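Long-range contacts in alpha-1,3-glucanase (Bacillus circulans, PDB 5ZRU), which hydrolyses alpha-1,3-glucan, the chain described here being the catalytic unit of a longer enzyme of glycoside hydrolase family 87: residues M16-Y21 with N367-N372; Y398-N403 with H422-D427. All blocks are in the same frame, centred on the assembly; numbering follows the deposited sequence.

Contact 1 of 2, residues M16-Y21 with N367-N372; sequences MPYTRY and NSSIRN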
ATOM      1  N   MET A  16      -0.336  14.434  -5.085  1.00 11.61           N
ATOM      2  CA  MET A  16      -1.484  14.420  -4.196  1.00 13.77           C
ATOM      3  C   MET A  16      -1.733  15.818  -3.653  1.00 14.61           C
ATOM      4  O   MET A  16      -0.817  16.648  -3.614  1.00 15.14           O
ATOM      5  CB  MET A  16      -1.250  13.438  -3.039  1.00 11.51           C
ATOM      6  CG  MET A  16      -1.285  11.986  -3.482  1.00 15.14           C
ATOM      7  SD  MET A  16      -3.008  11.520  -3.728  1.00 21.01           S
ATOM      8  CE  MET A  16      -2.814   9.984  -4.615  1.00 17.89           C
ATOM      9  N   PRO A  17      -2.970  16.126  -3.245  1.00 12.38           N
ATOM     10  CA  PRO A  17      -3.268  17.488  -2.787  1.00 10.86           C
ATOM     11  C   PRO A  17      -2.828  17.772  -1.366  1.00 11.74           C
ATOM     12  O   PRO A  17      -2.947  18.925  -0.930  1.00 13.32           O
ATOM     13  CB  PRO A  17      -4.801  17.576  -2.913  1.00 12.76           C
ATOM     14  CG  PRO A  17      -5.263  16.191  -2.814  1.00 13.93           C
ATOM     15  CD  PRO A  17      -4.195  15.328  -3.435  1.00 12.75           C
ATOM     16  N   TYR A  18      -2.333  16.776  -0.631  1.00 10.15           N
ATOM     17  CA  TYR A  18      -1.893  17.013   0.735  1.00 10.39           C
ATOM     18  C   TYR A  18      -0.403  17.346   0.782  1.00 11.35           C
ATOM     19  O   TYR A  18       0.363  17.038  -0.130  1.00 11.86           O
ATOM     20  CB  TYR A  18      -2.195  15.801   1.633  1.00  7.98           C
ATOM     21  CG  TYR A  18      -1.768  14.447   1.094  1.00 11.82           C
ATOM     22  CD1 TYR A  18      -0.438  14.051   1.112  1.00 12.24           C
ATOM     23  CD2 TYR A  18      -2.709  13.555   0.589  1.00 11.40           C
ATOM     24  CE1 TYR A  18      -0.051  12.795   0.629  1.00 12.85           C
ATOM     25  CE2 TYR A  18      -2.338  12.297   0.117  1.00 11.43           C
ATOM     26  CZ  TYR A  18      -1.011  11.928   0.135  1.00 13.36           C
ATOM     27  OH  TYR A  18      -0.654  10.688  -0.350  1.00 11.94           O
ATOM     28  N   THR A  19      -0.003  18.008   1.861  1.00  9.65           N
ATOM     29  CA  THR A  19       1.397  18.150   2.207  1.00  9.31           C
ATOM     30  C   THR A  19       1.606  17.493   3.556  1.00 10.58           C
ATOM     31  O   THR A  19       0.664  17.338   4.344  1.00 12.79           O
ATOM     32  CB  THR A  19       1.849  19.622   2.269  1.00 14.42           C
ATOM     33  OG1 THR A  19       1.085  20.317   3.264  1.00 14.51           O
ATOM     34  CG2 THR A  19       1.684  20.285   0.908  1.00 14.05           C
ATOM     35  N   ARG A  20       2.842  17.099   3.820  1.00  9.14           N
ATOM     36  CA  ARG A  20       3.126  16.346   5.029  1.00 12.17           C
ATOM     37  C   ARG A  20       3.728  17.225   6.113  1.00 12.81           C
ATOM     38  O   ARG A  20       4.622  18.037   5.853  1.00 13.22           O
ATOM     39  CB  ARG A  20       4.073  15.178   4.772  1.00 13.51           C
ATOM     40  CG  ARG A  20       4.324  14.472   6.085  1.00 17.97           C
ATOM     41  CD  ARG A  20       4.978  13.179   5.935  1.00 19.85           C
ATOM     42  NE  ARG A  20       4.225  12.300   5.063  1.00 15.62           N
ATOM     43  CZ  ARG A  20       4.654  11.089   4.757  1.00 16.15           C
ATOM     44  NH1 ARG A  20       5.794  10.670   5.286  1.00 20.25           N
ATOM     45  NH2 ARG A  20       3.955  10.311   3.942  1.00 13.43           N
ATOM     46  N   TYR A  21       3.229  17.047   7.327  1.00 13.17           N
ATOM     47  CA  TYR A  21       3.792  17.617   8.545  1.00 12.94           C
ATOM     48  C   TYR A  21       4.349  16.442   9.347  1.00 15.28           C
ATOM     49  O   TYR A  21       3.595  15.733  10.020  1.00 12.64           O
ATOM     50  CB  TYR A  21       2.716  18.401   9.294  1.00 11.39           C
ATOM     51  CG  TYR A  21       2.389  19.670   8.548  1.00 11.69           C
ATOM     52  CD1 TYR A  21       1.510  19.668   7.465  1.00 12.38           C
ATOM     53  CD2 TYR A  21       3.027  20.857   8.876  1.00 14.37           C
ATOM     54  CE1 TYR A  21       1.257  20.823   6.758  1.00 11.47           C
ATOM     55  CE2 TYR A  21       2.770  22.018   8.188  1.00 15.17           C
ATOM     56  CZ  TYR A  21       1.890  22.001   7.133  1.00 13.76           C
ATOM     57  OH  TYR A  21       1.664  23.170   6.456  1.00 16.91           O
ATOM     58  N   ASN A 367      -0.352   7.203 -10.190  1.00  7.52           N
ATOM     59  CA  ASN A 367      -0.581   8.384  -9.361  1.00  9.66           C
ATOM     60  C   ASN A 367      -1.361   8.058  -8.094  1.00  7.61           C
ATOM     61  O   ASN A 367      -2.358   8.702  -7.764  1.00  7.75           O
ATOM     62  CB  ASN A 367      -1.282   9.495 -10.142  1.00 10.11           C
ATOM     63  CG  ASN A 367      -1.084  10.841  -9.488  1.00  9.25           C
ATOM     64  OD1 ASN A 367       0.044  11.238  -9.220  1.00 11.77           O
ATOM     65  ND2 ASN A 367      -2.178  11.522  -9.173  1.00 12.55           N
ATOM     66  N   SER A 368      -0.874   7.071  -7.353  1.00  6.59           N
ATOM     67  CA  SER A 368      -1.581   6.600  -6.173  1.00  7.51           C
ATOM     68  C   SER A 368      -0.639   6.507  -4.980  1.00  8.89           C
ATOM     69  O   SER A 368       0.579   6.379  -5.120  1.00  8.96           O
ATOM     70  CB  SER A 368      -2.239   5.241  -6.435  1.00  6.86           C
ATOM     71  OG  SER A 368      -3.275   5.364  -7.406  1.00  7.54           O
ATOM     72  N   SER A 369      -1.238   6.594  -3.797  1.00  8.15           N
ATOM     73  CA  SER A 369      -0.538   6.472  -2.528  1.00  7.98           C
ATOM     74  C   SER A 369      -0.770   5.057  -2.023  1.00  8.06           C
ATOM     75  O   SER A 369      -1.915   4.679  -1.762  1.00  9.74           O
ATOM     76  CB  SER A 369      -1.059   7.508  -1.526  1.00  8.23           C
ATOM     77  OG  SER A 369      -0.658   7.199  -0.192  1.00  9.26           O
ATOM     78  N   ILE A 370       0.305   4.269  -1.933  1.00  8.42           N
ATOM     79  CA  ILE A 370       0.244   2.856  -1.555  1.00  7.47           C
ATOM     80  C   ILE A 370       1.016   2.747  -0.245  1.00  8.14           C
ATOM     81  O   ILE A 370       2.246   2.772  -0.263  1.00  9.22           O
ATOM     82  CB  ILE A 370       0.857   1.949  -2.630  1.00  6.30           C
ATOM     83  CG1 ILE A 370       0.341   2.345  -4.030  1.00  6.94           C
ATOM     84  CG2 ILE A 370       0.606   0.459  -2.299  1.00  8.42           C
ATOM     85  CD1 ILE A 370      -1.157   2.161  -4.217  1.00  8.00           C
ATOM     86  N   ARG A 371       0.325   2.643   0.895  1.00  6.81           N
ATOM     87  CA  ARG A 371       1.011   2.874   2.163  1.00  8.13           C
ATOM     88  C   ARG A 371       0.647   1.839   3.218  1.00  7.67           C
ATOM     89  O   ARG A 371      -0.532   1.542   3.416  1.00  8.38           O
ATOM     90  CB  ARG A 371       0.702   4.285   2.702  1.00  7.58           C
ATOM     91  CG  ARG A 371       1.508   4.647   3.946  1.00  9.56           C
ATOM     92  CD  ARG A 371       1.127   6.032   4.491  1.00 11.80           C
ATOM     93  NE  ARG A 371       1.442   7.107   3.564  1.00 15.24           N
ATOM     94  CZ  ARG A 371       0.831   8.293   3.539  1.00 11.87           C
ATOM     95  NH1 ARG A 371      -0.167   8.567   4.375  1.00 10.92           N
ATOM     96  NH2 ARG A 371       1.204   9.197   2.649  1.00 10.95           N
ATOM     97  N   ASN A 372       1.664   1.296   3.895  1.00  6.70           N
ATOM     98  CA  ASN A 372       1.474   0.548   5.146  1.00  7.30           C
ATOM     99  C   ASN A 372       0.688  -0.744   4.927  1.00  8.75           C
ATOM    100  O   ASN A 372      -0.152  -1.118   5.746  1.00  7.07           O
ATOM    101  CB  ASN A 372       0.790   1.422   6.210  1.00  7.55           C
ATOM    102  CG  ASN A 372       1.047   0.933   7.630  1.00  6.83           C
ATOM    103  OD1 ASN A 372       2.177   0.602   7.996  1.00  9.15           O
ATOM    104  ND2 ASN A 372      -0.001   0.911   8.444  1.00  8.90           N
TER
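Arg20 and Arg371 extend across the interface from opposing strands and pass alongside one another, bringing their NH2 atoms to 3.2 Å apart. Their guanidinium planes are 87° to one another: Arg20 NH2 sits over a face of the Arg371 group, whereas Arg371 NH2 meets Arg20 at its edge, near the plane. Two donors of like charge come so close because carboxylates gather them. Glu172 OE2 forms salt bridges with both NH2 atoms, and Glu402 takes Arg371 NE on one oxygen and Arg20 NH2 on the other; Asp22 and Glu139 bind a further nitrogen of Arg20 and Arg371, respectively. With several N-H groups on a flat cation, arginine suits such a network, in which one carboxylate can serve more than one nitrogen. The two chains reach it with the same shape, extended at first and then bent at chi3 (-56° in Arg20, -64° in Arg371).

The pairing joins two architectures. Residues 367-372 lie on a turn of the parallel beta-helix expected of the pectate-lyase-like clan, while strand 19-21 belongs to an antiparallel sheet of the N-terminal domain, where strand 166-174 is its neighbour.

Nearer the start of the segments the interface becomes less polar. Tyr18 reaches across with its hydroxyl, OH lying 3.4 Å from Ser369 CB, and a small serine leaves room for that approach; Ser369 OG finds its main polar partner in Arg347. Met16 CB rests 3.5 Å above one face of the Tyr18 ring, offset toward the rim. Beyond a bend at chi2, the flexible thioether carries Met16 CE to 3.4 Å from Asn367 O and 3.8 Å from Ser369 N, so a methyl group lies along the backbone. Asn367 OD1 in turn accepts a hydrogen bond from Ser15 N.

Contact 2 of 2, residues Y398-N403 with H422-D427; sequences YNTIEN and HNLIVD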
ATOM      1  N   TYR A 398       4.288   6.264 -11.387  1.00  8.14           N
ATOM      2  CA  TYR A 398       3.954   7.530 -10.723  1.00  9.60           C
ATOM      3  C   TYR A 398       3.238   7.302  -9.396  1.00  9.88           C
ATOM      4  O   TYR A 398       2.294   8.013  -9.054  1.00  8.82           O
ATOM      5  CB  TYR A 398       3.125   8.437 -11.635  1.00 11.05           C
ATOM      6  CG  TYR A 398       3.912   8.923 -12.834  1.00 10.61           C
ATOM      7  CD1 TYR A 398       4.778  10.007 -12.725  1.00 10.17           C
ATOM      8  CD2 TYR A 398       3.804   8.283 -14.064  1.00 11.88           C
ATOM      9  CE1 TYR A 398       5.510  10.450 -13.822  1.00 11.72           C
ATOM     10  CE2 TYR A 398       4.529   8.720 -15.163  1.00 11.92           C
ATOM     11  CZ  TYR A 398       5.381   9.793 -15.031  1.00 15.16           C
ATOM     12  OH  TYR A 398       6.092  10.212 -16.134  1.00 18.26           O
ATOM     13  N   ASN A 399       3.708   6.330  -8.624  1.00  8.05           N
ATOM     14  CA  ASN A 399       3.129   6.028  -7.323  1.00  8.95           C
ATOM     15  C   ASN A 399       4.125   6.339  -6.218  1.00 10.56           C
ATOM     16  O   ASN A 399       5.339   6.300  -6.428  1.00  9.22           O
ATOM     17  CB  ASN A 399       2.715   4.558  -7.231  1.00  8.36           C
ATOM     18  CG  ASN A 399       1.723   4.180  -8.299  1.00  9.34           C
ATOM     19  OD1 ASN A 399       0.614   4.714  -8.338  1.00  8.00           O
ATOM     20  ND2 ASN A 399       2.126   3.277  -9.203  1.00  9.96           N
ATOM     21  N   THR A 400       3.595   6.665  -5.043  1.00  8.18           N
ATOM     22  CA  THR A 400       4.385   6.811  -3.828  1.00  7.99           C
ATOM     23  C   THR A 400       4.022   5.661  -2.901  1.00  9.77           C
ATOM     24  O   THR A 400       2.875   5.557  -2.453  1.00  9.46           O
ATOM     25  CB  THR A 400       4.138   8.158  -3.153  1.00 10.95           C
ATOM     26  OG1 THR A 400       4.552   9.208  -4.038  1.00  9.28           O
ATOM     27  CG2 THR A 400       4.935   8.248  -1.867  1.00  9.66           C
ATOM     28  N   ILE A 401       4.998   4.806  -2.628  1.00  9.72           N
ATOM     29  CA  ILE A 401       4.784   3.524  -1.970  1.00  7.63           C
ATOM     30  C   ILE A 401       5.604   3.550  -0.690  1.00 10.16           C
ATOM     31  O   ILE A 401       6.838   3.461  -0.734  1.00 11.35           O
ATOM     32  CB  ILE A 401       5.177   2.354  -2.882  1.00  7.13           C
ATOM     33  CG1 ILE A 401       4.411   2.489  -4.205  1.00  7.55           C
ATOM     34  CG2 ILE A 401       4.901   1.002  -2.193  1.00  8.22           C
ATOM     35  CD1 ILE A 401       4.868   1.562  -5.288  1.00 12.37           C
ATOM     36  N   GLU A 402       4.924   3.664   0.448  1.00  9.95           N
ATOM     37  CA  GLU A 402       5.558   3.956   1.727  1.00 10.00           C
ATOM     38  C   GLU A 402       5.158   2.936   2.784  1.00  8.37           C
ATOM     39  O   GLU A 402       4.032   2.439   2.790  1.00  9.68           O
ATOM     40  CB  GLU A 402       5.160   5.352   2.218  1.00 11.87           C
ATOM     41  CG  GLU A 402       5.636   6.511   1.332  1.00 10.38           C
ATOM     42  CD  GLU A 402       4.850   7.784   1.581  1.00 13.61           C
ATOM     43  OE1 GLU A 402       3.600   7.709   1.671  1.00 12.04           O
ATOM     44  OE2 GLU A 402       5.473   8.863   1.694  1.00 12.67           O
ATOM     45  N   ASN A 403       6.098   2.642   3.687  1.00  7.11           N
ATOM     46  CA  ASN A 403       5.835   1.939   4.949  1.00  7.21           C
ATOM     47  C   ASN A 403       5.321   0.515   4.753  1.00  8.42           C
ATOM     48  O   ASN A 403       4.631  -0.018   5.623  1.00  8.21           O
ATOM     49  CB  ASN A 403       4.864   2.718   5.838  1.00  8.96           C
ATOM     50  CG  ASN A 403       5.362   4.111   6.165  1.00 12.16           C
ATOM     51  OD1 ASN A 403       4.767   5.099   5.737  1.00 15.98           O
ATOM     52  ND2 ASN A 403       6.455   4.200   6.918  1.00 11.77           N
ATOM     53  N   HIS A 422       8.860   5.839 -12.588  1.00  7.93           N
ATOM     54  CA  HIS A 422       8.523   7.118 -11.957  1.00  8.78           C
ATOM     55  C   HIS A 422       7.899   6.929 -10.575  1.00  9.82           C
ATOM     56  O   HIS A 422       7.010   7.676 -10.166  1.00  9.84           O
ATOM     57  CB  HIS A 422       7.623   7.947 -12.876  1.00 11.25           C
ATOM     58  CG  HIS A 422       8.306   8.338 -14.152  1.00 11.94           C
ATOM     59  ND1 HIS A 422       8.238   7.574 -15.298  1.00 18.33           N
ATOM     60  CD2 HIS A 422       9.133   9.372 -14.437  1.00  9.98           C
ATOM     61  CE1 HIS A 422       8.968   8.138 -16.242  1.00 12.00           C
ATOM     62  NE2 HIS A 422       9.515   9.233 -15.750  1.00 13.48           N
ATOM     63  N   ASN A 423       8.398   5.954  -9.829  1.00  9.05           N
ATOM     64  CA  ASN A 423       7.871   5.674  -8.505  1.00  8.94           C
ATOM     65  C   ASN A 423       8.804   6.206  -7.429  1.00  8.44           C
ATOM     66  O   ASN A 423       9.994   6.449  -7.656  1.00  9.18           O
ATOM     67  CB  ASN A 423       7.654   4.169  -8.319  1.00  8.62           C
ATOM     68  CG  ASN A 423       6.612   3.624  -9.260  1.00 10.46           C
ATOM     69  OD1 ASN A 423       5.471   4.086  -9.267  1.00  9.42           O
ATOM     70  ND2 ASN A 423       6.999   2.641 -10.071  1.00  6.24           N
ATOM     71  N   LEU A 424       8.235   6.394  -6.244  1.00  9.37           N
ATOM     72  CA  LEU A 424       8.972   6.765  -5.041  1.00  8.63           C
ATOM     73  C   LEU A 424       8.627   5.726  -3.988  1.00  9.50           C
ATOM     74  O   LEU A 424       7.450   5.541  -3.660  1.00 10.97           O
ATOM     75  CB  LEU A 424       8.589   8.181  -4.578  1.00  8.13           C
ATOM     76  CG  LEU A 424       9.110   8.728  -3.246  1.00 15.43           C
ATOM     77  CD1 LEU A 424      10.637   8.793  -3.235  1.00 11.19           C
ATOM     78  CD2 LEU A 424       8.505  10.114  -2.977  1.00 15.99           C
ATOM     79  N   ILE A 425       9.636   5.013  -3.495  1.00  8.54           N
ATOM     80  CA  ILE A 425       9.418   3.873  -2.615  1.00  8.22           C
ATOM     81  C   ILE A 425      10.267   4.092  -1.376  1.00  9.72           C
ATOM     82  O   ILE A 425      11.500   4.130  -1.472  1.00  9.82           O
ATOM     83  CB  ILE A 425       9.774   2.540  -3.300  1.00  9.89           C
ATOM     84  CG1 ILE A 425       9.084   2.444  -4.669  1.00  8.82           C
ATOM     85  CG2 ILE A 425       9.323   1.368  -2.423  1.00  6.85           C
ATOM     86  CD1 ILE A 425       9.522   1.237  -5.508  1.00  9.78           C
ATOM     87  N   VAL A 426       9.617   4.229  -0.213  1.00 10.16           N
ATOM     88  CA  VAL A 426      10.271   4.736   0.994  1.00 10.11           C
ATOM     89  C   VAL A 426       9.907   3.878   2.203  1.00 10.05           C
ATOM     90  O   VAL A 426       8.740   3.529   2.399  1.00 12.81           O
ATOM     91  CB  VAL A 426       9.879   6.205   1.259  1.00 11.38           C
ATOM     92  CG1 VAL A 426      10.685   6.782   2.435  1.00 13.20           C
ATOM     93  CG2 VAL A 426      10.075   7.045   0.012  1.00 13.29           C
ATOM     94  N   ASP A 427      10.916   3.549   3.021  1.00 10.94           N
ATOM     95  CA  ASP A 427      10.710   3.026   4.380  1.00 11.98           C
ATOM     96  C   ASP A 427      10.049   1.641   4.410  1.00 12.93           C
ATOM     97  O   ASP A 427       9.122   1.401   5.182  1.00 14.01           O
ATOM     98  CB  ASP A 427       9.892   4.017   5.221  1.00 10.38           C
ATOM     99  CG  ASP A 427      10.666   5.266   5.574  1.00 14.34           C
ATOM    100  OD1 ASP A 427      11.910   5.201   5.591  1.00 11.14           O
ATOM    101  OD2 ASP A 427      10.027   6.305   5.848  1.00 12.87           O
TER
HETATM  102  O   HOH W   1       7.606   1.649   7.756  1.00 11.82           O
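Thr400, Ile401 and Glu402 pair in parallel register with Leu424, Ile425 and Val426; the two strand axes approach to 4.7 Å and diverge by only 8°. Leu424 and Val426 give their N-H groups to the carbonyls of Asn399 and Ile401, and the return bonds run from Ile401 and Asn403, Ile401 N lying 2.8 Å from Leu424 O. These are successive turns of a parallel beta-helix, so equivalent side chains stack in files.

Asn399 and Asn423 lie next to each other with nearly parallel amides. Asn423 CG lies beside its own backbone N (chi1 -64°), which brings OD1 to 2.9 Å from Asn399 N, in the carbonyl plane. Asn399 OD1 repeats this bond with Ser368 N, extending an asparagine ladder as in pectate lyases. Ile401 and Ile425 share the buried face, Ile401 CB being 4.3 Å from Ile425 CG2; their branched chains suit extended backbone.

At the start of the segments, the Tyr398 and His422 rings lie almost parallel (6°) but slid apart, with centroids 4.4 Å from each other. His422 CB makes a CH-pi contact 3.5 Å from the Tyr398 ring centroid, and Tyr398 OH sits over the centre of the imidazole. With an alanine in place of Tyr398, the His422 methylene would probably lose the ring face it lies against and the imidazole the hydroxyl over its centre, leaving a gap beside Tyr9.

Because backbone bonds, the asparagine pair and the aromatic pair hold the strands without a salt bridge between them, the acids can turn to other partners: Glu402 to Arg20 and Arg371, Asp427 to Gly51, Gln52 and Asn460.

In the fold
Both contacts are partly buried and lie near the middle of the chain, yet they differ in kind. Contact 2 is internal to the beta-helix, built on backbone bonds and stacked equivalents; contact 1 joins the beta-helix to the N-terminal domain by side chains, with no clear hydrogen bond between its segments. Strand 369-371 of contact 1 lies next to strand 400-402 of contact 2, which in turn pairs with 424-426; Ile370 O and Asn372 N are paired to the backbone of Glu402. The carboxylate of Glu402 carries contact 2 into the charged cluster of contact 1. Calcium-binding residues lie beside both, Asp22 and Ser50 near contact 1 and Ser50 again near contact 2.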